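Local coordinates for protein lipase aflb (Neosartorya fumigata, PDB 6IDY) that probably hydrolyses ester bonds of lipids, as a fungal lipase with an alpha/beta-hydrolase fold and a bound calcium ion, at residues T360-W371 / Q402-E412. Residues are numbered along the deposited sequence; the frame is centred on the assembly and turned at random.
Sequences THEGVLYNPLAW and QLGLDDLLGTE
Tyr366, on the turn that follows His361, is the main bump of 360-371, and its ring lies against helix 405-412. His361 is the probable catalytic histidine of this alpha/beta-hydrolase fold: its NE2 hydrogen-bonds Ser233 OG and its ND1 Asp318 OD2, as in a catalytic triad. With CG between the backbone N and the carbonyl carbon (chi1 56°), the Tyr366 ring folds back over the 3-10 turn, putting Gly363 O over one face and leaving the opposite face to Leu408 CG, a CH-pi contact 3.8 Å from the ring centroid. Thr411 CB closes the ring edge in plane, 3.6 Å from Tyr366 CD2, while its methyl fills the dent between the Glu362 carbonyl and Leu365 CD1. Toward Gln402, Leu403 CD1 plugs the notch between Tyr366 CB and the Trp371 indole, 3.7 Å from Trp371 CZ2; Gln402 OE1 approaches obliquely, 3.6 Å from Trp371 CE3, amide and indole planes 15° apart. Phe181 stacks on Trp371, and helix 63-73 backs Leu408. At the Thr360 end, the Glu362 and Glu412 side chains cross at about a right angle, Glu362 OE2 2.5 Å from Glu412 OE1. Glu412 OE2 accepts twice: Tyr366 OH on its anti side at 2.7 Å, and Thr360 OG1 through the syn lone pair at 2.8 Å.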
ATOM      1  N   THR A 360      -4.776   5.963 -10.581  1.00 21.94           N
ATOM      2  CA  THR A 360      -3.397   5.484 -10.512  1.00 21.41           C
ATOM      3  C   THR A 360      -3.265   4.353  -9.470  1.00 24.63           C
ATOM      4  O   THR A 360      -4.246   3.988  -8.814  1.00 24.13           O
ATOM      5  CB  THR A 360      -2.500   6.666 -10.149  1.00 26.27           C
ATOM      6  OG1 THR A 360      -2.996   7.231  -8.937  1.00 24.14           O
ATOM      7  CG2 THR A 360      -2.451   7.742 -11.236  1.00 23.06           C
ATOM      8  N   HIS A 361      -2.049   3.813  -9.318  1.00 20.01           N
ATOM      9  CA  HIS A 361      -1.713   2.776  -8.344  1.00 18.22           C
ATOM     10  C   HIS A 361      -2.127   3.274  -6.951  1.00 22.08           C
ATOM     11  O   HIS A 361      -2.831   2.567  -6.231  1.00 21.59           O
ATOM     12  CB  HIS A 361      -0.203   2.521  -8.411  1.00 18.02           C
ATOM     13  CG  HIS A 361       0.296   1.437  -7.511  1.00 20.21           C
ATOM     14  ND1 HIS A 361      -0.001   0.106  -7.746  1.00 21.24           N
ATOM     15  CD2 HIS A 361       1.123   1.520  -6.447  1.00 21.35           C
ATOM     16  CE1 HIS A 361       0.627  -0.571  -6.800  1.00 20.26           C
ATOM     17  NE2 HIS A 361       1.324   0.236  -6.006  1.00 20.72           N
ATOM     18  N   GLU A 362      -1.729   4.520  -6.614  1.00 19.51           N
ATOM     19  CA  GLU A 362      -2.068   5.230  -5.372  1.00 19.25           C
ATOM     20  C   GLU A 362      -3.519   5.716  -5.392  1.00 24.38           C
ATOM     21  O   GLU A 362      -4.172   5.695  -4.357  1.00 25.05           O
ATOM     22  CB  GLU A 362      -1.075   6.387  -5.072  1.00 20.66           C
ATOM     23  CG  GLU A 362      -0.986   7.520  -6.103  1.00 25.60           C
ATOM     24  CD  GLU A 362      -0.251   7.253  -7.410  1.00 33.54           C
ATOM     25  OE1 GLU A 362       0.310   6.147  -7.568  1.00 21.32           O
ATOM     26  OE2 GLU A 362      -0.248   8.147  -8.286  1.00 22.19           O
ATOM     27  N   GLY A 363      -4.013   6.092  -6.574  1.00 21.35           N
ATOM     28  CA  GLY A 363      -5.370   6.593  -6.799  1.00 21.35           C
ATOM     29  C   GLY A 363      -6.505   5.679  -6.394  1.00 25.26           C
ATOM     30  O   GLY A 363      -7.583   6.164  -6.053  1.00 26.03           O
ATOM     31  N   VAL A 364      -6.283   4.351  -6.409  1.00 21.02           N
ATOM     32  CA  VAL A 364      -7.318   3.388  -5.997  1.00 20.07           C
ATOM     33  C   VAL A 364      -7.675   3.605  -4.494  1.00 22.75           C
ATOM     34  O   VAL A 364      -8.820   3.369  -4.101  1.00 22.22           O
ATOM     35  CB  VAL A 364      -6.980   1.910  -6.375  1.00 22.68           C
ATOM     36  CG1 VAL A 364      -8.166   0.977  -6.099  1.00 22.42           C
ATOM     37  CG2 VAL A 364      -6.576   1.797  -7.841  1.00 21.90           C
ATOM     38  N   LEU A 365      -6.728   4.159  -3.690  1.00 19.32           N
ATOM     39  CA  LEU A 365      -6.954   4.484  -2.269  1.00 18.80           C
ATOM     40  C   LEU A 365      -8.071   5.529  -2.066  1.00 23.29           C
ATOM     41  O   LEU A 365      -8.687   5.571  -0.996  1.00 22.87           O
ATOM     42  CB  LEU A 365      -5.659   4.959  -1.593  1.00 18.54           C
ATOM     43  CG  LEU A 365      -4.534   3.928  -1.443  1.00 21.76           C
ATOM     44  CD1 LEU A 365      -3.204   4.621  -1.162  1.00 21.26           C
ATOM     45  CD2 LEU A 365      -4.868   2.892  -0.364  1.00 21.20           C
ATOM     46  N   TYR A 366      -8.319   6.375  -3.079  1.00 21.08           N
ATOM     47  CA  TYR A 366      -9.377   7.380  -2.998  1.00 22.12           C
ATOM     48  C   TYR A 366     -10.513   7.096  -3.995  1.00 26.08           C
ATOM     49  O   TYR A 366     -11.332   7.973  -4.254  1.00 26.80           O
ATOM     50  CB  TYR A 366      -8.834   8.828  -3.101  1.00 23.65           C
ATOM     51  CG  TYR A 366      -8.004   9.155  -4.330  1.00 25.52           C
ATOM     52  CD1 TYR A 366      -8.590   9.235  -5.592  1.00 27.19           C
ATOM     53  CD2 TYR A 366      -6.657   9.480  -4.217  1.00 26.05           C
ATOM     54  CE1 TYR A 366      -7.838   9.567  -6.719  1.00 26.58           C
ATOM     55  CE2 TYR A 366      -5.897   9.824  -5.335  1.00 26.45           C
ATOM     56  CZ  TYR A 366      -6.495   9.875  -6.583  1.00 31.06           C
ATOM     57  OH  TYR A 366      -5.744  10.188  -7.690  1.00 26.57           O
ATOM     58  N   ASN A 367     -10.569   5.871  -4.544  1.00 22.23           N
ATOM     59  CA  ASN A 367     -11.612   5.496  -5.502  1.00 22.09           C
ATOM     60  C   ASN A 367     -12.955   5.184  -4.790  1.00 26.96           C
ATOM     61  O   ASN A 367     -12.955   4.428  -3.817  1.00 26.07           O
ATOM     62  CB  ASN A 367     -11.161   4.336  -6.395  1.00 17.06           C
ATOM     63  CG  ASN A 367     -12.195   3.969  -7.417  1.00 29.41           C
ATOM     64  OD1 ASN A 367     -13.097   3.175  -7.154  1.00 23.97           O
ATOM     65  ND2 ASN A 367     -12.116   4.567  -8.592  1.00 19.20           N
ATOM     66  N   PRO A 368     -14.100   5.744  -5.261  1.00 24.88           N
ATOM     67  CA  PRO A 368     -15.381   5.495  -4.568  1.00 24.75           C
ATOM     68  C   PRO A 368     -15.845   4.045  -4.568  1.00 27.34           C
ATOM     69  O   PRO A 368     -16.434   3.611  -3.579  1.00 27.33           O
ATOM     70  CB  PRO A 368     -16.368   6.421  -5.279  1.00 27.18           C
ATOM     71  CG  PRO A 368     -15.740   6.735  -6.570  1.00 31.05           C
ATOM     72  CD  PRO A 368     -14.273   6.687  -6.387  1.00 26.21           C
ATOM     73  N   LEU A 369     -15.570   3.299  -5.655  1.00 23.09           N
ATOM     74  CA  LEU A 369     -15.911   1.878  -5.751  1.00 23.19           C
ATOM     75  C   LEU A 369     -15.044   1.069  -4.775  1.00 26.24           C
ATOM     76  O   LEU A 369     -15.576   0.196  -4.089  1.00 25.29           O
ATOM     77  CB  LEU A 369     -15.785   1.354  -7.198  1.00 23.16           C
ATOM     78  CG  LEU A 369     -16.050  -0.147  -7.429  1.00 27.02           C
ATOM     79  CD1 LEU A 369     -17.532  -0.509  -7.232  1.00 27.75           C
ATOM     80  CD2 LEU A 369     -15.540  -0.594  -8.790  1.00 25.48           C
ATOM     81  N   ALA A 370     -13.734   1.409  -4.664  1.00 22.35           N
ATOM     82  CA  ALA A 370     -12.815   0.751  -3.725  1.00 21.39           C
ATOM     83  C   ALA A 370     -13.359   0.847  -2.290  1.00 23.87           C
ATOM     84  O   ALA A 370     -13.407  -0.162  -1.585  1.00 23.52           O
ATOM     85  CB  ALA A 370     -11.432   1.377  -3.808  1.00 21.49           C
ATOM     86  N   TRP A 371     -13.821   2.047  -1.894  1.00 20.81           N
ATOM     87  CA  TRP A 371     -14.418   2.337  -0.584  1.00 21.21           C
ATOM     88  C   TRP A 371     -15.731   1.603  -0.364  1.00 25.68           C
ATOM     89  O   TRP A 371     -15.907   0.998   0.692  1.00 25.79           O
ATOM     90  CB  TRP A 371     -14.618   3.844  -0.414  1.00 20.47           C
ATOM     91  CG  TRP A 371     -13.373   4.525   0.048  1.00 21.40           C
ATOM     92  CD1 TRP A 371     -12.230   4.730  -0.674  1.00 23.75           C
ATOM     93  CD2 TRP A 371     -13.113   5.019   1.366  1.00 21.68           C
ATOM     94  NE1 TRP A 371     -11.281   5.340   0.111  1.00 23.32           N
ATOM     95  CE2 TRP A 371     -11.802   5.545   1.366  1.00 25.06           C
ATOM     96  CE3 TRP A 371     -13.872   5.083   2.553  1.00 23.56           C
ATOM     97  CZ2 TRP A 371     -11.223   6.110   2.511  1.00 24.30           C
ATOM     98  CZ3 TRP A 371     -13.303   5.661   3.682  1.00 24.90           C
ATOM     99  CH2 TRP A 371     -11.991   6.153   3.658  1.00 25.08           C
ATOM    100  N   GLN A 402     -16.578  10.316   2.095  1.00 26.78           N
ATOM    101  CA  GLN A 402     -15.675  10.482   3.241  1.00 26.21           C
ATOM    102  C   GLN A 402     -14.386  11.249   2.921  1.00 29.30           C
ATOM    103  O   GLN A 402     -13.727  11.739   3.842  1.00 29.16           O
ATOM    104  CB  GLN A 402     -15.351   9.114   3.879  1.00 26.43           C
ATOM    105  CG  GLN A 402     -16.573   8.390   4.465  1.00 26.38           C
ATOM    106  CD  GLN A 402     -17.373   7.628   3.430  1.00 37.09           C
ATOM    107  OE1 GLN A 402     -16.854   7.173   2.406  1.00 32.70           O
ATOM    108  NE2 GLN A 402     -18.666   7.475   3.672  1.00 24.97           N
ATOM    109  N   LEU A 403     -14.013  11.343   1.637  1.00 24.93           N
ATOM    110  CA  LEU A 403     -12.785  12.039   1.245  1.00 24.03           C
ATOM    111  C   LEU A 403     -13.055  13.294   0.416  1.00 29.20           C
ATOM    112  O   LEU A 403     -14.106  13.414  -0.219  1.00 28.81           O
ATOM    113  CB  LEU A 403     -11.811  11.091   0.502  1.00 22.59           C
ATOM    114  CG  LEU A 403     -11.335   9.809   1.229  1.00 24.93           C
ATOM    115  CD1 LEU A 403     -10.413   9.009   0.340  1.00 23.55           C
ATOM    116  CD2 LEU A 403     -10.618  10.124   2.537  1.00 25.44           C
ATOM    117  N   GLY A 404     -12.095  14.211   0.429  1.00 26.82           N
ATOM    118  CA  GLY A 404     -12.162  15.456  -0.325  1.00 27.95           C
ATOM    119  C   GLY A 404     -10.937  15.685  -1.183  1.00 33.04           C
ATOM    120  O   GLY A 404     -10.096  14.791  -1.328  1.00 31.85           O
ATOM    121  N   LEU A 405     -10.828  16.898  -1.745  1.00 31.24           N
ATOM    122  CA  LEU A 405      -9.721  17.337  -2.592  1.00 30.85           C
ATOM    123  C   LEU A 405      -8.330  17.091  -1.973  1.00 35.36           C
ATOM    124  O   LEU A 405      -7.488  16.489  -2.637  1.00 35.70           O
ATOM    125  CB  LEU A 405      -9.907  18.818  -2.984  1.00 31.49           C
ATOM    126  CG  LEU A 405      -8.793  19.489  -3.805  1.00 35.38           C
ATOM    127  CD1 LEU A 405      -8.614  18.831  -5.174  1.00 34.50           C
ATOM    128  CD2 LEU A 405      -9.047  20.982  -3.951  1.00 37.03           C
ATOM    129  N   ASP A 406      -8.097  17.540  -0.718  1.00 31.93           N
ATOM    130  CA  ASP A 406      -6.819  17.387  -0.001  1.00 30.94           C
ATOM    131  C   ASP A 406      -6.393  15.934   0.160  1.00 32.02           C
ATOM    132  O   ASP A 406      -5.198  15.638   0.151  1.00 31.41           O
ATOM    133  CB  ASP A 406      -6.858  18.104   1.359  1.00 33.78           C
ATOM    134  CG  ASP A 406      -6.896  19.628   1.283  1.00 44.60           C
ATOM    135  OD1 ASP A 406      -6.866  20.172   0.154  1.00 44.34           O
ATOM    136  OD2 ASP A 406      -6.953  20.274   2.353  1.00 52.77           O
ATOM    137  N   ASP A 407      -7.378  15.030   0.277  1.00 27.37           N
ATOM    138  CA  ASP A 407      -7.168  13.583   0.375  1.00 25.90           C
ATOM    139  C   ASP A 407      -6.655  13.033  -0.961  1.00 29.02           C
ATOM    140  O   ASP A 407      -5.694  12.269  -0.961  1.00 27.72           O
ATOM    141  CB  ASP A 407      -8.459  12.887   0.817  1.00 27.10           C
ATOM    142  CG  ASP A 407      -8.921  13.308   2.200  1.00 31.15           C
ATOM    143  OD1 ASP A 407      -8.119  13.202   3.150  1.00 30.33           O
ATOM    144  OD2 ASP A 407     -10.088  13.726   2.333  1.00 35.62           O
ATOM    145  N   LEU A 408      -7.251  13.476  -2.095  1.00 26.47           N
ATOM    146  CA  LEU A 408      -6.836  13.118  -3.454  1.00 26.52           C
ATOM    147  C   LEU A 408      -5.391  13.616  -3.672  1.00 29.89           C
ATOM    148  O   LEU A 408      -4.528  12.833  -4.073  1.00 29.24           O
ATOM    149  CB  LEU A 408      -7.789  13.781  -4.489  1.00 27.39           C
ATOM    150  CG  LEU A 408      -7.785  13.282  -5.958  1.00 32.29           C
ATOM    151  CD1 LEU A 408      -8.947  13.857  -6.703  1.00 33.39           C
ATOM    152  CD2 LEU A 408      -6.519  13.677  -6.713  1.00 34.30           C
ATOM    153  N   LEU A 409      -5.140  14.916  -3.398  1.00 25.83           N
ATOM    154  CA  LEU A 409      -3.825  15.549  -3.580  1.00 25.08           C
ATOM    155  C   LEU A 409      -2.739  14.943  -2.705  1.00 27.15           C
ATOM    156  O   LEU A 409      -1.651  14.658  -3.200  1.00 25.86           O
ATOM    157  CB  LEU A 409      -3.889  17.076  -3.400  1.00 25.83           C
ATOM    158  CG  LEU A 409      -4.972  17.840  -4.189  1.00 31.06           C
ATOM    159  CD1 LEU A 409      -4.975  19.320  -3.830  1.00 31.45           C
ATOM    160  CD2 LEU A 409      -4.827  17.646  -5.693  1.00 31.95           C
ATOM    161  N   GLY A 410      -3.053  14.734  -1.430  1.00 24.42           N
ATOM    162  CA  GLY A 410      -2.143  14.145  -0.457  1.00 24.02           C
ATOM    163  C   GLY A 410      -1.736  12.728  -0.804  1.00 27.38           C
ATOM    164  O   GLY A 410      -0.560  12.379  -0.672  1.00 26.56           O
ATOM    165  N   THR A 411      -2.702  11.906  -1.269  1.00 23.86           N
ATOM    166  CA  THR A 411      -2.458  10.519  -1.707  1.00 22.60           C
ATOM    167  C   THR A 411      -1.496  10.510  -2.906  1.00 26.02           C
ATOM    168  O   THR A 411      -0.602   9.678  -2.970  1.00 25.95           O
ATOM    169  CB  THR A 411      -3.782   9.803  -1.999  1.00 27.79           C
ATOM    170  OG1 THR A 411      -4.577   9.795  -0.811  1.00 27.51           O
ATOM    171  CG2 THR A 411      -3.593   8.370  -2.502  1.00 23.97           C
ATOM    172  N   GLU A 412      -1.675  11.445  -3.840  1.00 22.96           N
ATOM    173  CA  GLU A 412      -0.806  11.587  -5.008  1.00 22.35           C
ATOM    174  C   GLU A 412       0.605  12.027  -4.601  1.00 26.60           C
ATOM    175  O   GLU A 412       1.586  11.526  -5.156  1.00 25.71           O
ATOM    176  CB  GLU A 412      -1.425  12.566  -6.035  1.00 23.63           C
ATOM    177  CG  GLU A 412      -2.536  11.936  -6.869  1.00 26.63           C
ATOM    178  CD  GLU A 412      -2.177  10.631  -7.560  1.00 28.00           C
ATOM    179  OE1 GLU A 412      -1.008  10.484  -7.978  1.00 25.93           O
ATOM    180  OE2 GLU A 412      -3.060   9.755  -7.691  1.00 23.13           O
TER